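Local coordinates for putative hemin storage protein (Bordetella bronchiseptica, PDB 6AU1) that cleaves deacetylated poly-beta-1,6-N-acetylglucosamine through this glycoside hydrolase domain of PgaB (BpsB) and can thereby disrupt bacterial biofilms, at residues I312-L317 and E347-V352; Q279-L284 and R318-Q323; E174-Y179 and P186-I191. All coordinates share one frame; numbering follows the deposited sequence.

Interaction 1 of 3, residues I312-L317 and E347-V352; sequences IDTEIL and EALRDV. With SO4 (sulfate ion), chain D.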
# COMPACT_ATOMS: atom_id res chain seq x y z
N ILE A 312 -15.44 -9.99 -8.65
CA ILE A 312 -16.63 -9.16 -8.55
C ILE A 312 -17.10 -8.87 -9.96
O ILE A 312 -16.27 -8.57 -10.82
CB ILE A 312 -16.34 -7.88 -7.76
CG1 ILE A 312 -16.09 -8.25 -6.29
CG2 ILE A 312 -17.48 -6.88 -7.89
CD1 ILE A 312 -15.64 -7.11 -5.44
N ASP A 313 -18.40 -9.00 -10.21
CA ASP A 313 -18.98 -8.71 -11.53
C ASP A 313 -18.47 -7.37 -12.05
O ASP A 313 -18.54 -6.36 -11.36
CB ASP A 313 -20.50 -8.70 -11.46
CG ASP A 313 -21.09 -10.09 -11.35
OD1 ASP A 313 -22.33 -10.21 -11.30
OD2 ASP A 313 -20.31 -11.07 -11.33
N THR A 314 -17.94 -7.38 -13.27
CA THR A 314 -17.34 -6.18 -13.84
C THR A 314 -18.36 -5.04 -13.88
O THR A 314 -18.00 -3.87 -13.71
CB THR A 314 -16.78 -6.43 -15.26
OG1 THR A 314 -15.75 -7.42 -15.19
CG2 THR A 314 -16.20 -5.16 -15.86
N GLU A 315 -19.63 -5.38 -14.06
CA GLU A 315 -20.67 -4.35 -14.09
C GLU A 315 -20.82 -3.68 -12.72
O GLU A 315 -21.18 -2.51 -12.63
CB GLU A 315 -22.01 -4.95 -14.55
CG GLU A 315 -23.15 -3.94 -14.63
CD GLU A 315 -22.85 -2.76 -15.56
OE1 GLU A 315 -22.27 -2.98 -16.64
OE2 GLU A 315 -23.19 -1.62 -15.19
N ILE A 316 -20.55 -4.41 -11.64
CA ILE A 316 -20.60 -3.80 -10.32
C ILE A 316 -19.44 -2.82 -10.14
O ILE A 316 -19.60 -1.72 -9.59
CB ILE A 316 -20.57 -4.87 -9.20
CG1 ILE A 316 -21.89 -5.65 -9.18
CG2 ILE A 316 -20.31 -4.23 -7.84
CD1 ILE A 316 -21.88 -6.87 -8.27
N LEU A 317 -18.27 -3.22 -10.63
CA LEU A 317 -17.08 -2.37 -10.58
C LEU A 317 -17.28 -1.11 -11.42
O LEU A 317 -16.95 0.00 -10.98
CB LEU A 317 -15.88 -3.16 -11.08
CG LEU A 317 -14.51 -2.47 -11.04
CD1 LEU A 317 -14.17 -2.08 -9.62
CD2 LEU A 317 -13.44 -3.41 -11.61
N GLU A 347 -12.97 -5.00 -22.05
CA GLU A 347 -13.89 -4.39 -22.99
C GLU A 347 -14.93 -3.53 -22.27
O GLU A 347 -15.28 -2.44 -22.73
CB GLU A 347 -14.59 -5.45 -23.84
N ALA A 348 -15.42 -4.02 -21.14
CA ALA A 348 -16.49 -3.33 -20.43
C ALA A 348 -15.97 -2.11 -19.66
O ALA A 348 -16.70 -1.14 -19.50
CB ALA A 348 -17.18 -4.29 -19.48
N LEU A 349 -14.72 -2.18 -19.20
CA LEU A 349 -14.15 -1.12 -18.37
C LEU A 349 -13.36 -0.08 -19.13
O LEU A 349 -13.01 0.96 -18.57
CB LEU A 349 -13.22 -1.70 -17.30
CG LEU A 349 -13.74 -2.21 -15.97
CD1 LEU A 349 -12.57 -2.27 -14.98
CD2 LEU A 349 -14.87 -1.35 -15.43
N ARG A 350 -13.04 -0.36 -20.39
CA ARG A 350 -12.20 0.53 -21.19
C ARG A 350 -12.68 1.98 -21.15
O ARG A 350 -11.87 2.89 -20.94
CB ARG A 350 -12.14 0.05 -22.64
CG ARG A 350 -11.07 0.73 -23.46
CD ARG A 350 -10.99 0.17 -24.87
NE ARG A 350 -10.87 -1.29 -24.88
CZ ARG A 350 -11.80 -2.12 -25.35
NH1 ARG A 350 -11.61 -3.43 -25.31
NH2 ARG A 350 -12.92 -1.63 -25.88
N ASP A 351 -13.98 2.21 -21.31
CA ASP A 351 -14.44 3.59 -21.46
C ASP A 351 -14.30 4.39 -20.16
O ASP A 351 -14.09 5.60 -20.21
CB ASP A 351 -15.89 3.65 -21.99
CG ASP A 351 -16.89 2.88 -21.14
OD1 ASP A 351 -16.54 2.34 -20.07
OD2 ASP A 351 -18.07 2.83 -21.57
N VAL A 352 -14.40 3.73 -19.01
CA VAL A 352 -14.26 4.47 -17.76
C VAL A 352 -12.82 4.47 -17.22
O VAL A 352 -12.50 5.26 -16.34
CB VAL A 352 -15.21 3.94 -16.66
CG1 VAL A 352 -16.64 4.37 -16.94
CG2 VAL A 352 -15.09 2.42 -16.51
S SO4 D . -17.65 -10.27 -15.88
O1 SO4 D . -17.38 -9.74 -14.54
O2 SO4 D . -18.87 -9.67 -16.41
O3 SO4 D . -16.54 -9.93 -16.77
O4 SO4 D . -17.77 -11.72 -15.82

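Interaction 2 of 3, residues Q279-L284 and R318-Q323; sequences QWMRQL and RRQMVQ. With SO4 (sulfate ion), chain E; SO4 (sulfate ion), chain F.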
# COMPACT_ATOMS: atom_id res chain seq x y z
N GLN A 279 -24.40 3.93 -0.47
CA GLN A 279 -24.35 4.98 0.54
C GLN A 279 -22.94 5.11 1.10
O GLN A 279 -22.43 6.21 1.32
CB GLN A 279 -25.33 4.69 1.68
CG GLN A 279 -25.33 5.76 2.75
CD GLN A 279 -26.24 5.43 3.92
OE1 GLN A 279 -26.07 4.39 4.57
NE2 GLN A 279 -27.20 6.30 4.19
N TRP A 280 -22.31 3.96 1.36
CA TRP A 280 -20.96 3.92 1.91
C TRP A 280 -19.98 4.70 1.04
O TRP A 280 -19.21 5.51 1.53
CB TRP A 280 -20.51 2.46 2.04
CG TRP A 280 -19.24 2.24 2.81
CD1 TRP A 280 -19.12 1.97 4.15
CD2 TRP A 280 -17.91 2.22 2.28
NE1 TRP A 280 -17.79 1.80 4.48
CE2 TRP A 280 -17.03 1.95 3.35
CE3 TRP A 280 -17.37 2.40 1.00
CZ2 TRP A 280 -15.65 1.87 3.18
CZ3 TRP A 280 -16.01 2.32 0.83
CH2 TRP A 280 -15.16 2.05 1.92
N MET A 281 -20.03 4.44 -0.26
CA MET A 281 -19.14 5.12 -1.19
C MET A 281 -19.46 6.62 -1.25
O MET A 281 -18.56 7.46 -1.34
CB MET A 281 -19.23 4.50 -2.58
CG MET A 281 -18.14 4.97 -3.52
SD MET A 281 -16.55 4.22 -3.10
CE MET A 281 -16.87 2.50 -3.48
N ARG A 282 -20.75 6.95 -1.21
CA ARG A 282 -21.17 8.34 -1.17
C ARG A 282 -20.59 9.06 0.05
O ARG A 282 -20.03 10.16 -0.06
CB ARG A 282 -22.70 8.42 -1.19
CG ARG A 282 -23.27 9.74 -1.61
CD ARG A 282 -24.71 9.59 -2.14
NE ARG A 282 -25.58 8.83 -1.24
CZ ARG A 282 -26.11 7.64 -1.52
NH1 ARG A 282 -25.86 7.05 -2.68
NH2 ARG A 282 -26.90 7.04 -0.64
N GLN A 283 -20.68 8.42 1.22
CA GLN A 283 -20.13 9.00 2.44
C GLN A 283 -18.60 9.11 2.40
O GLN A 283 -18.04 10.09 2.91
CB GLN A 283 -20.55 8.19 3.66
CG GLN A 283 -22.02 8.33 3.99
CD GLN A 283 -22.49 7.36 5.05
OE1 GLN A 283 -21.76 6.45 5.43
NE2 GLN A 283 -23.72 7.54 5.53
N LEU A 284 -17.94 8.12 1.80
CA LEU A 284 -16.48 8.16 1.70
C LEU A 284 -16.04 9.35 0.85
O LEU A 284 -15.14 10.10 1.23
CB LEU A 284 -15.93 6.85 1.13
CG LEU A 284 -14.40 6.72 1.15
CD1 LEU A 284 -13.88 6.51 2.56
CD2 LEU A 284 -13.97 5.58 0.24
N ARG A 318 -17.83 -1.27 -12.61
CA ARG A 318 -18.08 -0.12 -13.48
C ARG A 318 -19.09 0.82 -12.84
O ARG A 318 -18.94 2.05 -12.93
CB ARG A 318 -18.57 -0.57 -14.86
CG ARG A 318 -18.63 0.57 -15.89
CD ARG A 318 -19.05 0.05 -17.25
NE ARG A 318 -19.06 1.10 -18.28
CZ ARG A 318 -20.02 2.00 -18.42
NH1 ARG A 318 -21.06 2.00 -17.59
NH2 ARG A 318 -19.94 2.92 -19.38
N ARG A 319 -20.11 0.27 -12.19
CA ARG A 319 -21.12 1.13 -11.56
C ARG A 319 -20.48 1.96 -10.45
O ARG A 319 -20.87 3.12 -10.24
CB ARG A 319 -22.28 0.31 -10.98
CG ARG A 319 -23.28 -0.20 -11.99
CD ARG A 319 -24.39 -0.97 -11.28
NE ARG A 319 -25.11 -1.87 -12.18
CZ ARG A 319 -25.67 -3.01 -11.80
NH1 ARG A 319 -25.60 -3.40 -10.53
NH2 ARG A 319 -26.31 -3.76 -12.68
N GLN A 320 -19.50 1.39 -9.75
CA GLN A 320 -18.79 2.14 -8.72
C GLN A 320 -18.00 3.28 -9.36
O GLN A 320 -17.99 4.41 -8.85
CB GLN A 320 -17.88 1.24 -7.89
CG GLN A 320 -18.64 0.31 -6.97
CD GLN A 320 -17.73 -0.51 -6.09
OE1 GLN A 320 -16.61 -0.84 -6.49
NE2 GLN A 320 -18.19 -0.85 -4.90
N MET A 321 -17.36 3.00 -10.49
CA MET A 321 -16.60 4.04 -11.18
C MET A 321 -17.52 5.14 -11.70
O MET A 321 -17.19 6.32 -11.58
CB MET A 321 -15.79 3.44 -12.33
CG MET A 321 -14.64 2.55 -11.82
SD MET A 321 -13.80 1.73 -13.17
CE MET A 321 -12.58 0.78 -12.26
N VAL A 322 -18.68 4.78 -12.24
CA VAL A 322 -19.61 5.79 -12.73
C VAL A 322 -20.12 6.62 -11.55
O VAL A 322 -20.27 7.84 -11.65
CB VAL A 322 -20.80 5.15 -13.50
CG1 VAL A 322 -21.92 6.19 -13.78
CG2 VAL A 322 -20.30 4.53 -14.80
N GLN A 323 -20.34 5.97 -10.41
CA GLN A 323 -20.81 6.69 -9.23
C GLN A 323 -19.77 7.71 -8.79
O GLN A 323 -20.12 8.86 -8.48
CB GLN A 323 -21.14 5.73 -8.07
CG GLN A 323 -21.60 6.45 -6.80
CD GLN A 323 -21.69 5.54 -5.58
OE1 GLN A 323 -21.07 4.48 -5.54
NE2 GLN A 323 -22.47 5.96 -4.59
S SO4 E . -26.44 9.65 2.34
O1 SO4 E . -27.26 8.51 1.94
O2 SO4 E . -27.29 10.83 2.48
O3 SO4 E . -25.43 9.91 1.31
O4 SO4 E . -25.78 9.37 3.61
S SO4 F . -27.30 1.18 -0.91
O1 SO4 F . -28.10 0.43 0.06
O2 SO4 F . -28.15 1.64 -1.99
O3 SO4 F . -26.70 2.33 -0.25
O4 SO4 F . -26.25 0.30 -1.44
O HOH W 1 -24.55 8.21 -5.21

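Interaction 3 of 3, residues E174-Y179 and P186-I191; sequences EALATY and PDIAAI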
# COMPACT_ATOMS: atom_id res chain seq x y z
N GLU A 174 12.75 0.76 22.24
CA GLU A 174 13.22 1.83 21.36
C GLU A 174 12.09 2.80 21.03
O GLU A 174 12.32 4.01 20.89
CB GLU A 174 13.81 1.24 20.08
CG GLU A 174 15.14 0.53 20.28
CD GLU A 174 15.00 -0.84 20.92
OE1 GLU A 174 13.88 -1.39 20.96
OE2 GLU A 174 16.03 -1.36 21.39
N ALA A 175 10.87 2.29 20.89
CA ALA A 175 9.72 3.16 20.66
C ALA A 175 9.43 4.02 21.89
O ALA A 175 9.18 5.22 21.77
CB ALA A 175 8.49 2.35 20.27
N LEU A 176 9.44 3.40 23.07
CA LEU A 176 9.18 4.14 24.30
C LEU A 176 10.18 5.28 24.44
O LEU A 176 9.81 6.39 24.81
CB LEU A 176 9.23 3.22 25.53
CG LEU A 176 8.20 2.08 25.58
CD1 LEU A 176 8.42 1.22 26.84
CD2 LEU A 176 6.77 2.59 25.53
N ALA A 177 11.44 5.00 24.12
CA ALA A 177 12.48 6.03 24.22
C ALA A 177 12.19 7.18 23.26
O ALA A 177 12.45 8.34 23.58
CB ALA A 177 13.86 5.44 23.96
N THR A 178 11.65 6.85 22.10
CA THR A 178 11.29 7.87 21.11
C THR A 178 10.14 8.74 21.62
O THR A 178 10.16 9.96 21.44
CB THR A 178 10.92 7.24 19.76
OG1 THR A 178 12.02 6.46 19.27
CG2 THR A 178 10.57 8.31 18.74
N TYR A 179 9.13 8.12 22.24
CA TYR A 179 8.00 8.88 22.79
C TYR A 179 8.48 9.84 23.87
O TYR A 179 7.95 10.94 24.00
CB TYR A 179 6.92 7.95 23.36
CG TYR A 179 6.48 6.85 22.42
CD1 TYR A 179 6.48 7.03 21.04
CD2 TYR A 179 6.07 5.62 22.92
CE1 TYR A 179 6.09 6.00 20.18
CE2 TYR A 179 5.68 4.59 22.08
CZ TYR A 179 5.68 4.79 20.72
OH TYR A 179 5.29 3.75 19.90
N PRO A 186 7.41 7.48 28.90
CA PRO A 186 7.73 6.22 28.21
C PRO A 186 6.89 5.07 28.77
O PRO A 186 7.42 4.06 29.25
CB PRO A 186 9.22 6.03 28.50
CG PRO A 186 9.39 6.66 29.86
CD PRO A 186 8.43 7.84 29.90
N ASP A 187 5.58 5.23 28.69
CA ASP A 187 4.64 4.41 29.42
C ASP A 187 3.31 4.49 28.70
O ASP A 187 2.58 5.47 28.84
CB ASP A 187 4.53 4.91 30.87
CG ASP A 187 3.56 4.11 31.73
OD1 ASP A 187 2.72 3.36 31.20
OD2 ASP A 187 3.64 4.25 32.97
N ILE A 188 2.99 3.47 27.92
CA ILE A 188 1.79 3.52 27.10
C ILE A 188 0.51 3.54 27.95
O ILE A 188 -0.46 4.21 27.61
CB ILE A 188 1.78 2.37 26.09
CG1 ILE A 188 2.82 2.68 25.01
CG2 ILE A 188 0.40 2.19 25.45
CD1 ILE A 188 3.05 1.58 24.01
N ALA A 189 0.51 2.85 29.09
CA ALA A 189 -0.66 2.94 29.97
C ALA A 189 -0.91 4.39 30.41
O ALA A 189 -2.05 4.87 30.42
CB ALA A 189 -0.49 2.04 31.19
N ALA A 190 0.16 5.09 30.77
CA ALA A 190 0.05 6.48 31.22
C ALA A 190 -0.41 7.40 30.08
O ALA A 190 -1.22 8.31 30.29
CB ALA A 190 1.38 6.96 31.80
N ILE A 191 0.11 7.16 28.89
CA ILE A 191 -0.31 7.93 27.72
C ILE A 191 -1.80 7.72 27.45
O ILE A 191 -2.55 8.68 27.28
CB ILE A 191 0.51 7.53 26.48
CG1 ILE A 191 1.97 7.98 26.65
CG2 ILE A 191 -0.12 8.11 25.24
CD1 ILE A 191 2.90 7.44 25.57

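Interaction 1 of 3, residues I312-L317 and E347-V352
T314 and A348 mark the closest approach of the two backbones, with their CA atoms 7.2 Å apart, where the first turn of helix 314-326 faces the last helix of this chain, 346-353. No hydrogen bond crosses between the segments, and the contact is apolar. T314 works in two directions. Its chi1 of -62° puts OG1 beside the backbone N and leaves the methyl CG2 anti to it. The methyl touches both A348 CB and L349 CG, each at 3.8 Å from T314 CG2. T314 N and OG1 both bond to O1 of the sulfate. T314 N donates to O1 at 2.7 Å. T314 OG1 donates to the same O1 at 2.9 Å, and is also hydrogen-bonded to D345 N, just before helix 346-353. The sulfate probably comes from the crystallisation liquor. It sits at the N-terminus of the helix, where the helix dipole would favour an anion. One turn further in, L317 meets L349 at about a right angle, with L317 CD2 3.7 Å from L349 CD1. Both leucines are buried. At the start of the helix, D313 O accepts from I316 N and L317 N. Around the contact, P344 touches T314, L317 and L349. L317 also rests on L301 and A303 of strand 297-305, while L349 packs on R318 and M321 of helix 314-326.

Interaction 2 of 3, residues Q279-L284 and R318-Q323
Q323 and M281 bury the most surface where helix 277-290 packs beside helix 314-326. The short helical segments run in roughly the same direction, 36° apart, with their axes 11.0 Å from each other at closest approach. The amide of Q323 reaches across to the M281 chain, and Q323 OE1 lies 3.5 Å from M281 CB. It is in van der Waals contact with M281 CG as well. M281 CG lies opposite the backbone N (chi1 -169°), and the chain then bends at chi2 and chi3. This brings its methyl CE to 3.9 Å from Q320 NE2, and the two side chains cross at about a right angle. Q323 NE2 also donates to a water at 3.1 Å from NE2, and the same water accepts from R282 NH1. The amide and guanidinium planes are 55° apart. The other nitrogens of R282 bond the sulfate of chain E, probably from the crystallisation liquor. R282 NE donates to its O3 at 2.8 Å and R282 NH2 to its O1 at 3.0 Å. Q279 NE2 also donates to that O1. No direct hydrogen bond joins the two segments. M281 therefore meets the amides by van der Waals contact alone, and the polar linkage is left to the water and to the bond from Q323 NE2 to E278 O, which ties the amide to the start of helix 277-290.

Interaction 3 of 3, residues E174-Y179 and P186-I191
L176 is the main point of contact between two consecutive helices joined by a short loop, 173-181 and 188-193, within the TIM-barrel family domain. Its CA lies 4.7 Å from that of P186. The proline lies against the backbone of the leucine: P186 CB is 3.8 Å from L176 O and also meets L176 CB. Further out, both methyls of the leucine lie against P186 O, and CD2 also touches the isoleucine. L176 CD2 is 4.0 Å from I188 CG1, and the two side chains cross at about a right angle. I188 carries its CG1 branch beside its backbone N (chi1 -73°), which turns the end of the chain back toward the first helix. I188 CD1 then comes to 4.4 Å from Y179 CE2, approaching the ring obliquely.

Around these groups lies a second shell. Y179 is buried among aromatic rings: W201 and F133 meet it edge-to-face, and W182 meets it with the planes at about 55°. Its hydroxyl OH is hydrogen-bonded to D170 O. A175 O lies over the centre of the Y179 ring, 3.1 Å above its plane. W201 of helix 195-223 also touches I188 and I191. The start of the second helix is held by D187 at the N-cap: A190 N donates to D187 OD1 at 3.1 Å, with an N-H...O angle of 161°, and meets that oxygen from above the carboxylate plane.

Interactions 1 and 2 share helix 314-326: its first turn faces helix 346-353 in interaction 1, and the following turns face helix 277-290 in interaction 2. Their centres are 14 Å apart and they touch. R318 NH2 forms a salt bridge with D351 OD2 at 2.9 Å, and V352 CG2 packs on M321 SD at 3.6 Å. One sulfate binds at the start of helix 314-326 and two at helix 277-290. Interaction 3 is remote: its centre lies 48 Å from that of interaction 1 (nearest atoms about 35 Å), across the chain's centre, and 41 Å from that of interaction 2 (nearest atoms about 26 Å). All three lie on or beside helices outside the barrel strands.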